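Local atomic coordinates of putative acetamidase/formamidase (Yersinia enterocolitica subsp. palearctica serotype O:3, PDB entry 5UBU), a protein that probably hydrolyses carbon–nitrogen bonds, other than peptide bonds, in linear amides. Residues D227-C231 with G232-E236; L325-E328 with L329-Q332; H26-T29 with E30-K34; Q72-P75 with S76-L79; W251-S254 with W255-E259. All blocks are in the same frame, centred on the assembly; numbering follows the deposited sequence. Where two conformers were deposited one is given.

Contact 1. Residues D227-C231 with G232-E236; sequences DGEIC and GTAVE. With NA (sodium ion), chain G.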
loop_
_atom_site.group_PDB
_atom_site.type_symbol
_atom_site.label_atom_id
_atom_site.label_comp_id
_atom_site.label_asym_id
_atom_site.label_seq_id
_atom_site.Cartn_x
_atom_site.Cartn_y
_atom_site.Cartn_z
ATOM N N ASP B 227 -5.134 -9.607 17.029
ATOM C CA ASP B 227 -5.491 -9.189 15.685
ATOM C C ASP B 227 -4.239 -8.597 15.050
ATOM O O ASP B 227 -3.683 -7.617 15.548
ATOM C CB ASP B 227 -6.627 -8.158 15.714
ATOM C CG ASP B 227 -7.928 -8.718 16.286
ATOM O OD1 ASP B 227 -8.033 -9.951 16.495
ATOM O OD2 ASP B 227 -8.864 -7.917 16.514
ATOM N N GLY B 228 -3.788 -9.228 13.971
ATOM C CA GLY B 228 -2.593 -8.807 13.258
ATOM C C GLY B 228 -1.344 -9.624 13.569
ATOM O O GLY B 228 -0.405 -9.606 12.776
ATOM N N GLU B 229 -1.322 -10.327 14.717
ATOM C CA GLU B 229 -0.175 -11.158 15.145
ATOM C C GLU B 229 1.065 -10.268 15.014
ATOM O O GLU B 229 2.124 -10.705 14.533
ATOM C CB GLU B 229 -0.097 -12.387 14.237
ATOM C CG GLU B 229 0.811 -13.519 14.695
ATOM C CD GLU B 229 0.904 -14.633 13.663
ATOM O OE1 GLU B 229 0.799 -14.328 12.460
ATOM O OE2 GLU B 229 1.116 -15.813 14.045
ATOM N N ILE B 230 0.919 -9.022 15.471
ATOM C CA ILE B 230 1.957 -8.010 15.273
ATOM C C ILE B 230 3.433 -8.279 15.500
ATOM O O ILE B 230 4.217 -7.731 14.723
ATOM C CB ILE B 230 1.679 -6.650 15.916
ATOM C CG1 ILE B 230 1.203 -6.857 17.329
ATOM C CG2 ILE B 230 0.764 -5.854 15.037
ATOM C CD1 ILE B 230 1.221 -5.581 18.125
ATOM N N CYS B 231 3.853 -9.099 16.474
ATOM C CA CYS B 231 5.310 -9.321 16.646
ATOM C C CYS B 231 5.883 -10.352 15.673
ATOM O O CYS B 231 7.104 -10.541 15.627
ATOM C CB CYS B 231 5.672 -9.707 18.075
ATOM S SG CYS B 231 5.364 -11.422 18.515
ATOM N N GLY B 232 5.005 -11.014 14.907
ATOM C CA GLY B 232 5.415 -12.024 13.932
ATOM C C GLY B 232 4.923 -13.407 14.296
ATOM O O GLY B 232 4.661 -14.230 13.407
ATOM N N THR B 233 4.802 -13.671 15.601
ATOM C CA THR B 233 4.338 -14.973 16.086
ATOM C C THR B 233 3.309 -14.851 17.202
ATOM O O THR B 233 3.277 -13.875 17.942
ATOM C CB THR B 233 5.506 -15.829 16.657
ATOM O OG1 THR B 233 5.978 -15.272 17.890
ATOM C CG2 THR B 233 6.661 -15.931 15.676
ATOM N N ALA B 234 2.482 -15.878 17.310
ATOM C CA ALA B 234 1.476 -15.977 18.347
ATOM C C ALA B 234 2.118 -16.908 19.373
ATOM O O ALA B 234 3.345 -16.941 19.476
ATOM C CB ALA B 234 0.211 -16.584 17.776
ATOM N N VAL B 235 1.311 -17.615 20.163
ATOM C CA VAL B 235 1.857 -18.597 21.102
ATOM C C VAL B 235 1.799 -19.901 20.307
ATOM O O VAL B 235 0.776 -20.567 20.261
ATOM C CB VAL B 235 1.086 -18.670 22.441
ATOM C CG1 VAL B 235 1.568 -19.849 23.277
ATOM C CG2 VAL B 235 1.247 -17.361 23.211
ATOM N N GLU B 236 2.919 -20.223 19.663
ATOM C CA GLU B 236 3.050 -21.407 18.820
ATOM C C GLU B 236 3.174 -22.675 19.662
ATOM O O GLU B 236 3.994 -22.722 20.595
ATOM C CB GLU B 236 4.326 -21.288 17.982
ATOM C CG GLU B 236 4.521 -19.970 17.241
ATOM C CD GLU B 236 3.462 -19.689 16.202
ATOM O OE1 GLU B 236 3.327 -18.500 15.820
ATOM O OE2 GLU B 236 2.771 -20.634 15.763
HETATM NA NA NA G . 2.300 -19.317 14.004
#

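Contact 2. Residues L325-E328 with L329-Q332; sequences LNKE and LLAQ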
loop_
_atom_site.group_PDB
_atom_site.type_symbol
_atom_site.label_atom_id
_atom_site.label_comp_id
_atom_site.label_asym_id
_atom_site.label_seq_id
_atom_site.Cartn_x
_atom_site.Cartn_y
_atom_site.Cartn_z
ATOM N N LEU B 325 -20.435 -10.985 8.706
ATOM C CA LEU B 325 -21.816 -10.545 8.802
ATOM C C LEU B 325 -22.493 -11.498 9.788
ATOM O O LEU B 325 -22.342 -12.714 9.693
ATOM C CB LEU B 325 -22.534 -10.565 7.457
ATOM C CG LEU B 325 -23.982 -10.043 7.514
ATOM C CD1 LEU B 325 -24.009 -8.578 7.927
ATOM C CD2 LEU B 325 -24.687 -10.234 6.185
ATOM N N ASN B 326 -23.219 -10.935 10.744
ATOM C CA ASN B 326 -23.909 -11.718 11.758
ATOM C C ASN B 326 -25.057 -12.493 11.111
ATOM O O ASN B 326 -25.824 -11.936 10.335
ATOM C CB ASN B 326 -24.393 -10.784 12.879
ATOM C CG ASN B 326 -24.994 -11.528 14.055
ATOM O OD1 ASN B 326 -25.952 -12.306 13.917
ATOM N ND2 ASN B 326 -24.465 -11.255 15.230
ATOM N N LYS B 327 -25.157 -13.780 11.431
ATOM C CA LYS B 327 -26.207 -14.654 10.870
ATOM C C LYS B 327 -27.636 -14.158 11.051
ATOM O O LYS B 327 -28.509 -14.526 10.267
ATOM C CB LYS B 327 -26.077 -16.091 11.386
ATOM C CG LYS B 327 -24.876 -16.822 10.818
ATOM C CD LYS B 327 -24.818 -18.242 11.317
ATOM C CE LYS B 327 -23.747 -19.041 10.600
ATOM N NZ LYS B 327 -23.693 -20.438 11.116
ATOM N N GLU B 328 -27.883 -13.333 12.067
ATOM C CA GLU B 328 -29.222 -12.775 12.261
ATOM C C GLU B 328 -29.651 -11.928 11.059
ATOM O O GLU B 328 -30.828 -11.904 10.707
ATOM C CB GLU B 328 -29.300 -11.949 13.546
ATOM C CG GLU B 328 -29.318 -12.793 14.812
ATOM C CD GLU B 328 -29.464 -11.962 16.085
ATOM O OE1 GLU B 328 -30.169 -12.436 17.013
ATOM O OE2 GLU B 328 -28.900 -10.835 16.157
ATOM N N LEU B 329 -28.688 -11.267 10.419
ATOM C CA LEU B 329 -28.964 -10.418 9.257
ATOM C C LEU B 329 -29.140 -11.201 7.943
ATOM O O LEU B 329 -29.423 -10.598 6.906
ATOM C CB LEU B 329 -27.886 -9.331 9.122
ATOM C CG LEU B 329 -27.768 -8.391 10.336
ATOM C CD1 LEU B 329 -26.562 -7.486 10.241
ATOM C CD2 LEU B 329 -29.034 -7.567 10.525
ATOM N N LEU B 330 -28.996 -12.531 7.998
ATOM C CA LEU B 330 -29.184 -13.395 6.826
ATOM C C LEU B 330 -30.653 -13.835 6.701
ATOM O O LEU B 330 -31.060 -14.338 5.654
ATOM C CB LEU B 330 -28.289 -14.635 6.901
ATOM C CG LEU B 330 -26.779 -14.430 6.954
ATOM C CD1 LEU B 330 -26.061 -15.754 7.118
ATOM C CD2 LEU B 330 -26.294 -13.726 5.711
ATOM N N ALA B 331 -31.436 -13.649 7.774
ATOM C CA ALA B 331 -32.861 -13.995 7.776
ATOM C C ALA B 331 -33.567 -13.261 6.636
ATOM O O ALA B 331 -33.297 -12.085 6.389
ATOM C CB ALA B 331 -33.490 -13.629 9.113
ATOM N N GLN B 332 -34.455 -13.962 5.937
ATOM C CA GLN B 332 -35.179 -13.377 4.805
ATOM C C GLN B 332 -36.337 -12.517 5.333
ATOM O O GLN B 332 -36.891 -11.668 4.629
ATOM C CB GLN B 332 -35.701 -14.484 3.865
ATOM C CG GLN B 332 -36.051 -14.011 2.446
ATOM C CD GLN B 332 -34.823 -13.631 1.587
ATOM O OE1 GLN B 332 -33.731 -14.194 1.746
ATOM N NE2 GLN B 332 -35.020 -12.707 0.641
ATOM O OXT GLN B 332 -36.736 -12.639 6.492
#

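Contact 3. Residues H26-T29 with E30-K34; sequences HHLT and EEMQK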
loop_
_atom_site.group_PDB
_atom_site.type_symbol
_atom_site.label_atom_id
_atom_site.label_comp_id
_atom_site.label_asym_id
_atom_site.label_seq_id
_atom_site.Cartn_x
_atom_site.Cartn_y
_atom_site.Cartn_z
ATOM N N HIS B 26 -9.443 -41.271 11.741
ATOM C CA HIS B 26 -8.059 -41.552 11.377
ATOM C C HIS B 26 -7.149 -40.811 12.339
ATOM O O HIS B 26 -7.480 -39.712 12.768
ATOM C CB HIS B 26 -7.796 -41.089 9.950
ATOM C CG HIS B 26 -8.798 -41.599 8.960
ATOM N ND1 HIS B 26 -8.678 -42.821 8.335
ATOM C CD2 HIS B 26 -9.947 -41.053 8.499
ATOM C CE1 HIS B 26 -9.706 -42.998 7.526
ATOM N NE2 HIS B 26 -10.488 -41.939 7.605
ATOM N N HIS B 27 -6.020 -41.420 12.684
ATOM C CA HIS B 27 -5.064 -40.817 13.610
ATOM C C HIS B 27 -3.835 -40.435 12.796
ATOM O O HIS B 27 -3.019 -41.295 12.486
ATOM C CB HIS B 27 -4.681 -41.824 14.712
ATOM C CG HIS B 27 -5.861 -42.445 15.422
ATOM N ND1 HIS B 27 -6.424 -41.902 16.558
ATOM C CD2 HIS B 27 -6.592 -43.549 15.134
ATOM C CE1 HIS B 27 -7.454 -42.641 16.935
ATOM N NE2 HIS B 27 -7.576 -43.648 16.088
ATOM N N LEU B 28 -3.722 -39.161 12.422
ATOM C CA LEU B 28 -2.578 -38.684 11.637
ATOM C C LEU B 28 -1.419 -38.349 12.577
ATOM O O LEU B 28 -1.170 -37.197 12.898
ATOM C CB LEU B 28 -2.967 -37.495 10.737
ATOM C CG LEU B 28 -1.872 -36.869 9.855
ATOM C CD1 LEU B 28 -1.072 -37.910 9.085
ATOM C CD2 LEU B 28 -2.479 -35.858 8.898
ATOM N N THR B 29 -0.730 -39.394 13.014
ATOM C CA THR B 29 0.414 -39.266 13.901
ATOM C C THR B 29 1.646 -38.838 13.107
ATOM O O THR B 29 1.611 -38.771 11.880
ATOM C CB THR B 29 0.741 -40.620 14.570
ATOM O OG1 THR B 29 1.079 -41.587 13.569
ATOM C CG2 THR B 29 -0.435 -41.143 15.369
ATOM N N GLU B 30 2.732 -38.552 13.813
ATOM C CA GLU B 30 3.987 -38.182 13.172
ATOM C C GLU B 30 4.552 -39.350 12.349
ATOM O O GLU B 30 5.205 -39.140 11.333
ATOM C CB GLU B 30 5.002 -37.748 14.230
ATOM C CG GLU B 30 4.641 -36.446 14.925
ATOM C CD GLU B 30 5.573 -36.137 16.081
ATOM O OE1 GLU B 30 5.599 -36.963 17.013
ATOM O OE2 GLU B 30 6.235 -35.080 16.085
ATOM N N GLU B 31 4.280 -40.579 12.796
ATOM C CA GLU B 31 4.757 -41.793 12.119
ATOM C C GLU B 31 4.014 -41.955 10.781
ATOM O O GLU B 31 4.592 -42.428 9.809
ATOM C CB GLU B 31 4.584 -43.010 13.050
ATOM C CG GLU B 31 5.564 -44.177 12.873
ATOM C CD GLU B 31 5.256 -45.154 11.746
ATOM O OE1 GLU B 31 6.070 -46.089 11.568
ATOM O OE2 GLU B 31 4.214 -45.018 11.050
HETATM N N MSE B 32 2.746 -41.544 10.735
HETATM C CA MSE B 32 1.951 -41.623 9.501
HETATM C C MSE B 32 2.356 -40.529 8.549
HETATM O O MSE B 32 2.434 -40.748 7.339
HETATM C CB MSE B 32 0.454 -41.485 9.778
HETATM C CG MSE B 32 -0.388 -41.780 8.526
HETATM SE SE MSE B 32 -2.325 -41.575 8.891
HETATM C CE MSE B 32 -2.688 -43.360 9.650
ATOM N N GLN B 33 2.602 -39.341 9.095
ATOM C CA GLN B 33 3.007 -38.185 8.301
ATOM C C GLN B 33 4.378 -38.370 7.625
ATOM O O GLN B 33 4.558 -37.961 6.481
ATOM C CB GLN B 33 3.016 -36.921 9.178
ATOM C CG GLN B 33 3.406 -35.638 8.452
ATOM C CD GLN B 33 2.438 -35.261 7.343
ATOM O OE1 GLN B 33 1.217 -35.385 7.495
ATOM N NE2 GLN B 33 2.975 -34.749 6.237
ATOM N N LYS B 34 5.321 -38.975 8.347
ATOM C CA LYS B 34 6.703 -39.247 7.872
ATOM C C LYS B 34 7.548 -37.978 7.731
ATOM O O LYS B 34 8.536 -37.831 8.455
ATOM C CB LYS B 34 6.739 -40.093 6.590
ATOM C CG LYS B 34 6.121 -41.468 6.789
ATOM C CD LYS B 34 6.292 -42.429 5.623
ATOM C CE LYS B 34 5.590 -43.743 5.967
ATOM N NZ LYS B 34 5.674 -44.787 4.902
#

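Contact 4. Residues Q72-P75 with S76-L79; sequences QDIP and SQLL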
loop_
_atom_site.group_PDB
_atom_site.type_symbol
_atom_site.label_atom_id
_atom_site.label_comp_id
_atom_site.label_asym_id
_atom_site.label_seq_id
_atom_site.Cartn_x
_atom_site.Cartn_y
_atom_site.Cartn_z
ATOM N N GLN B 72 16.896 -18.951 25.967
ATOM C CA GLN B 72 18.264 -18.546 25.593
ATOM C C GLN B 72 18.610 -18.921 24.139
ATOM O O GLN B 72 19.729 -18.679 23.688
ATOM C CB GLN B 72 19.339 -19.037 26.584
ATOM C CG GLN B 72 19.336 -18.281 27.915
ATOM C CD GLN B 72 18.129 -18.629 28.778
ATOM O OE1 GLN B 72 17.276 -17.785 29.069
ATOM N NE2 GLN B 72 18.055 -19.895 29.193
ATOM N N ASP B 73 17.652 -19.507 23.413
ATOM C CA ASP B 73 17.851 -19.848 22.003
ATOM C C ASP B 73 17.865 -18.569 21.180
ATOM O O ASP B 73 17.242 -17.574 21.540
ATOM C CB ASP B 73 16.755 -20.786 21.464
ATOM C CG ASP B 73 16.853 -22.208 22.012
ATOM O OD1 ASP B 73 17.896 -22.573 22.590
ATOM O OD2 ASP B 73 15.893 -22.980 21.831
ATOM N N ILE B 74 18.577 -18.628 20.063
ATOM C CA ILE B 74 18.739 -17.506 19.158
ATOM C C ILE B 74 18.095 -17.884 17.821
ATOM O O ILE B 74 18.680 -18.644 17.047
ATOM C CB ILE B 74 20.239 -17.180 18.993
ATOM C CG1 ILE B 74 20.852 -16.858 20.369
ATOM C CG2 ILE B 74 20.438 -16.002 18.042
ATOM C CD1 ILE B 74 22.353 -16.701 20.363
ATOM N N PRO B 75 16.868 -17.372 17.559
ATOM C CA PRO B 75 16.129 -17.647 16.331
ATOM C C PRO B 75 16.907 -17.518 15.008
ATOM O O PRO B 75 16.762 -18.377 14.153
ATOM C CB PRO B 75 15.001 -16.625 16.386
ATOM C CG PRO B 75 14.718 -16.465 17.832
ATOM C CD PRO B 75 15.992 -16.745 18.569
ATOM N N SER B 76 17.725 -16.479 14.847
ATOM C CA SER B 76 18.483 -16.287 13.597
ATOM C C SER B 76 19.471 -17.419 13.314
ATOM O O SER B 76 19.827 -17.651 12.161
ATOM C CB SER B 76 19.225 -14.949 13.599
ATOM O OG SER B 76 20.178 -14.884 14.647
ATOM N N GLN B 77 19.907 -18.112 14.366
ATOM C CA GLN B 77 20.847 -19.234 14.239
ATOM C C GLN B 77 20.148 -20.596 14.117
ATOM O O GLN B 77 20.745 -21.546 13.614
ATOM C CB GLN B 77 21.807 -19.254 15.429
ATOM C CG GLN B 77 22.696 -18.023 15.509
ATOM C CD GLN B 77 23.582 -17.999 16.745
ATOM O OE1 GLN B 77 23.538 -18.900 17.595
ATOM N NE2 GLN B 77 24.385 -16.951 16.860
ATOM N N LEU B 78 18.894 -20.686 14.566
ATOM C CA LEU B 78 18.137 -21.946 14.507
ATOM C C LEU B 78 17.055 -22.013 13.417
ATOM O O LEU B 78 16.570 -23.097 13.107
ATOM C CB LEU B 78 17.490 -22.226 15.868
ATOM C CG LEU B 78 18.424 -22.330 17.075
ATOM C CD1 LEU B 78 17.594 -22.548 18.337
ATOM C CD2 LEU B 78 19.436 -23.453 16.908
ATOM N N LEU B 79 16.684 -20.872 12.841
ATOM C CA LEU B 79 15.646 -20.821 11.805
ATOM C C LEU B 79 16.155 -20.192 10.518
ATOM O O LEU B 79 17.061 -19.352 10.533
ATOM C CB LEU B 79 14.466 -19.989 12.303
ATOM C CG LEU B 79 13.827 -20.394 13.632
ATOM C CD1 LEU B 79 12.805 -19.348 14.054
ATOM C CD2 LEU B 79 13.198 -21.774 13.546
#

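Contact 5. Residues W251-S254 with W255-E259; sequences WQLS and WPRME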
loop_
_atom_site.group_PDB
_atom_site.type_symbol
_atom_site.label_atom_id
_atom_site.label_comp_id
_atom_site.label_asym_id
_atom_site.label_seq_id
_atom_site.Cartn_x
_atom_site.Cartn_y
_atom_site.Cartn_z
ATOM N N TRP B 251 -19.517 -25.984 -5.943
ATOM C CA TRP B 251 -19.783 -24.697 -5.275
ATOM C C TRP B 251 -18.554 -23.849 -5.579
ATOM O O TRP B 251 -17.508 -24.008 -4.962
ATOM C CB TRP B 251 -20.054 -24.902 -3.775
ATOM C CG TRP B 251 -20.385 -23.657 -3.008
ATOM C CD1 TRP B 251 -21.132 -22.606 -3.443
ATOM C CD2 TRP B 251 -20.116 -23.405 -1.624
ATOM N NE1 TRP B 251 -21.273 -21.674 -2.445
ATOM C CE2 TRP B 251 -20.665 -22.144 -1.313
ATOM C CE3 TRP B 251 -19.447 -24.119 -0.617
ATOM C CZ2 TRP B 251 -20.556 -21.569 -0.036
ATOM C CZ3 TRP B 251 -19.333 -23.538 0.653
ATOM C CH2 TRP B 251 -19.891 -22.282 0.928
ATOM N N GLN B 252 -18.687 -22.967 -6.567
ATOM C CA GLN B 252 -17.542 -22.181 -7.043
ATOM C C GLN B 252 -17.192 -21.057 -6.076
ATOM O O GLN B 252 -18.006 -20.171 -5.833
ATOM C CB GLN B 252 -17.816 -21.641 -8.470
ATOM C CG GLN B 252 -16.581 -21.512 -9.353
ATOM C CD GLN B 252 -15.524 -20.497 -8.953
ATOM O OE1 GLN B 252 -15.811 -19.352 -8.588
ATOM N NE2 GLN B 252 -14.280 -20.905 -9.084
ATOM N N LEU B 253 -15.997 -21.139 -5.486
ATOM C CA LEU B 253 -15.489 -20.125 -4.563
ATOM C C LEU B 253 -14.165 -19.636 -5.099
ATOM O O LEU B 253 -13.407 -20.410 -5.672
ATOM C CB LEU B 253 -15.215 -20.671 -3.163
ATOM C CG LEU B 253 -16.297 -21.331 -2.325
ATOM C CD1 LEU B 253 -15.742 -21.491 -0.903
ATOM C CD2 LEU B 253 -17.573 -20.496 -2.322
ATOM N N SER B 254 -13.885 -18.356 -4.908
ATOM C CA SER B 254 -12.618 -17.790 -5.334
ATOM C C SER B 254 -11.692 -17.647 -4.140
ATOM O O SER B 254 -10.472 -17.656 -4.304
ATOM C CB SER B 254 -12.823 -16.440 -6.014
ATOM O OG SER B 254 -13.552 -16.611 -7.211
ATOM N N TRP B 255 -12.276 -17.513 -2.945
ATOM C CA TRP B 255 -11.512 -17.342 -1.716
ATOM C C TRP B 255 -12.071 -18.190 -0.588
ATOM O O TRP B 255 -13.201 -18.654 -0.672
ATOM C CB TRP B 255 -11.533 -15.875 -1.294
ATOM C CG TRP B 255 -10.851 -15.016 -2.256
ATOM C CD1 TRP B 255 -11.400 -14.386 -3.326
ATOM C CD2 TRP B 255 -9.465 -14.706 -2.274
ATOM N NE1 TRP B 255 -10.442 -13.683 -4.005
ATOM C CE2 TRP B 255 -9.239 -13.871 -3.384
ATOM C CE3 TRP B 255 -8.382 -15.047 -1.449
ATOM C CZ2 TRP B 255 -7.983 -13.366 -3.695
ATOM C CZ3 TRP B 255 -7.129 -14.554 -1.762
ATOM C CH2 TRP B 255 -6.938 -13.718 -2.877
ATOM N N PRO B 256 -11.272 -18.410 0.467
ATOM C CA PRO B 256 -11.778 -19.185 1.597
ATOM C C PRO B 256 -12.897 -18.473 2.335
ATOM O O PRO B 256 -12.922 -17.248 2.380
ATOM C CB PRO B 256 -10.561 -19.296 2.538
ATOM C CG PRO B 256 -9.371 -19.065 1.675
ATOM C CD PRO B 256 -9.821 -18.144 0.581
ATOM N N ARG B 257 -13.810 -19.251 2.900
ATOM C CA ARG B 257 -14.916 -18.726 3.690
ATOM C C ARG B 257 -15.016 -19.555 4.944
ATOM O O ARG B 257 -14.526 -20.679 4.986
ATOM C CB ARG B 257 -16.219 -18.806 2.921
ATOM C CG ARG B 257 -16.270 -17.895 1.725
ATOM C CD ARG B 257 -17.495 -18.169 0.870
ATOM N NE ARG B 257 -17.576 -17.213 -0.235
ATOM C CZ ARG B 257 -18.505 -17.222 -1.186
ATOM N NH1 ARG B 257 -19.460 -18.144 -1.204
ATOM N NH2 ARG B 257 -18.472 -16.301 -2.131
HETATM N N MSE B 258 -15.608 -18.994 5.985
HETATM C CA MSE B 258 -15.782 -19.747 7.220
HETATM C C MSE B 258 -17.125 -19.414 7.800
HETATM O O MSE B 258 -17.800 -18.482 7.376
HETATM C CB MSE B 258 -14.572 -19.649 8.170
HETATM C CG MSE B 258 -14.537 -18.431 9.076
HETATM SE SE MSE B 258 -15.495 -18.729 10.784
HETATM C CE MSE B 258 -15.307 -16.883 11.453
ATOM N N GLU B 259 -17.510 -20.207 8.781
ATOM C CA GLU B 259 -18.794 -20.079 9.414
ATOM C C GLU B 259 -18.691 -20.580 10.839
ATOM O O GLU B 259 -17.948 -21.514 11.113
ATOM C CB GLU B 259 -19.760 -20.963 8.627
ATOM C CG GLU B 259 -21.185 -21.031 9.132
ATOM C CD GLU B 259 -22.070 -21.990 8.333
ATOM O OE1 GLU B 259 -21.561 -22.800 7.527
ATOM O OE2 GLU B 259 -23.298 -21.935 8.531
HETATM O O HOH W 1 -22.021 -18.565 -2.830
#

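Contact 1. Residues D227-C231 with G232-E236
E229 lays its side chain over the backbone just after the turn, CG of E229 lying 3.8 Å from C of T233. That CG is anti to the backbone N (chi1 -167°), and the extended chain carries the carboxylate on past the G232 carbonyl until OE2 of E229 stands 3.9 Å from CB of A234. The backbone beneath closes a type I turn, with G232 N giving its hydrogen to E229 O at 2.9 Å. G232 has a positive phi of 114°, a conformation readily adopted by glycine. C231 turns its thiol to the backbone beyond, SG of C231 lying 3.3 Å from T233 O. Downstream, E236 holds a sodium ion with both carboxylate oxygens, OE1 and OE2 each at 2.2 Å from the metal, which D220 and H222 also bind. A234 N donates to E236 OE1 from above the carboxylate plane (3.1 Å), a second-shell bond that, with the metal, would help set the orientation of this carboxylate. T233 OG1 is held by A121 N, and T233 O by S304 OG of a second subunit, which closes over the turn. The whole turn is buried in the connection between strands 214-222 and 236-237, beside strand 117-122.

Contact 2. Residues L325-E328 with L329-Q332
L325 and L329 meet methyl to methyl, CD1 of L325 lying 3.6 Å from CD1 of L329, with the two side chains at about a right angle. The other methyl of L325, CD2, reaches CD2 of L330 at 3.9 Å. With CG of L325 anti to the backbone N (chi1 -177°), its branched end is spread between these two leucine partners. K327 adds the aliphatic part of its chain, CG of K327 lying 4.0 Å from CD1 of L330. L325 and L330 both rest on L288 of helix 273-291, and L325 and L329 on C306 of helix 296-306. The backbone bonds are those of a short 3-10 turn: L329 N gives to N326 O at 2.9 Å and L330 N to K327 O at 3.1 Å, while A331 N to E328 O is weak. N326 opens it as an Asx turn, its OD1 taking E328 N on an in-plane lone pair at 2.9 Å, nearly straight (168°). The amino end of K327 points out of the turn, where NZ forms a salt bridge with E259 and a hydrogen bond to N260 O. R161 and H162 of a second subunit donate to the carbonyls of L329, L330 and A331. The chemistry is thus divided: leucine methyls pack the end of strand 319-326 on two helices, an asparagine starts the turn, and the carbonyls of L329 to A331 serve the subunit interface.

Contact 3. Residues H26-T29 with E30-K34
T29 grips the start of helix 30-33 with two oxygens. Its carbonyl O takes Q33 N at 3.0 Å in the first regular helical bond, and M32 N more weakly. The hydroxyl OG1 of T29 also accepts from M32 N, at 3.3 Å, so this N-H is shared between side chain and carbonyl of the same residue. OG1 can do this because it stands between its own backbone N and carbonyl carbon (chi1 61°), turned toward M32 N. Alongside, M32 (selenomethionine) reaches back along the strand: its SE lies 3.9 Å from CD1 of L28, the two chains at about a right angle. The same L28 methyl, CD1, meets OE1 of Q33 at 3.8 Å. In the next shell, G89 N and N88 ND2 both donate to Q33 OE1 while Q33 NE2 gives to E35 O, which fixes the amide orientation. E30 is held by a salt bridge to R61. L28 is the centre of an inverse gamma turn that swings the chain from strand to helix, and K34, with phi 70°, ends the helix. The arrangement is a classic threonine N-cap, here where strand 25-28, outermost within this chain in the large mixed sheet, passes into a one-turn helix.

Contact 4. Residues Q72-P75 with S76-L79
The backbone curls into one short helical turn whose bonds spring from two successive carbonyls: I74 O takes Q77 N at 3.0 Å and P75 O takes L79 N at 2.8 Å, the latter nearly along the C=O axis, while L78 N is bound only weakly by either. I74 occupies the N-cap position and offers its carbonyl rather than a polar side chain. P75 follows as the first helical residue, a place that costs nothing to a residue without an N-H. The side chains of I74 and Q77 run obliquely across each other. CD1 of I74 lies 3.7 Å from OE1 of Q77, and CG2 of I74 touches CD of Q77 at 3.9 Å. With CG2 of I74 anti to the backbone N and CG1 anti to the carbonyl carbon (chi1 -58°), both isoleucine branches are directed at the end of an extended glutamine. CG2 of I74 also meets OG of S76 at 3.6 Å. Across the turn, L78 swings CD1 against CB of D73 at 3.7 Å, the two chains at about a right angle, and P75 CB is in looser apolar contact with L79 CD1 at 4.2 Å. D73 keeps its carboxylate for the residues before it: OD2 accepts from S69 N and, weakly, from S70 N. This ties the preceding loop to the helix start. E144, far along the chain, accepts S76 N with OE1 at the same end. The turn sits on the surface in the long connection between strands 55-59 and 87-93, with L79 leaning on F64 and I74 and P75 on the loop around E144.

Contact 5. Residues W251-S254 with W255-E259
L253 wedges its CD2 between two flat groups, and this buried corner is the tight part of the contact. CD2 of L253 lies over one face of the R257 guanidinium, offset toward its rim and 3.6 Å from CZ of R257. CD2 of L253 also stands 3.7 Å above the W251 ring plane, over the ring centre. The indole and guanidinium planes are turned 67° apart, and W251 CZ2 comes at the guanidinium edge, 3.8 Å from R257 NH1. R257 reaches this place with a chain extended from CG to NE. A water takes a hydrogen from W251 NE1 (3.2 Å) and from R257 NH1 (3.1 Å), lying in the guanidinium plane and bridging the two residues. D283 forms a salt bridge with R257 NE, and W287 is in cation-pi contact with the same arginine. The solvent side is at exposed S254, whose carbonyl O simply lies over one face of the next residue's indole; CB of S254 is 3.7 Å from CD1 of W255. W255 itself is buried, against I279 of the same chain and D133 of a third subunit. The stretch joins strands 239-248 and 257-260: W251 and W255 pack on helix 273-291, and R257 is hydrogen-bonded through its backbone to Y206 of strand 203-208.

In the fold
All five contacts are local turns met in series along the chain; none encloses or crosses another. Contact 3 comes first, where strand 25-28 leaves the edge of the large sheet. Contact 4 closes a surface turn before strand 87-93, its centre about 28 Å from that of contact 3. Contact 1 turns the chain into strand 236-237 at the sodium site, its centre about 18 Å from that of contact 4. Contact 5 leads into strand 257-260 on the opposite side of the chain's centre from contact 1, and contact 2 ends the chain. Contacts 2 and 5 touch directly and both reach the large sheet, while contacts 1 and 2 both face the second subunit.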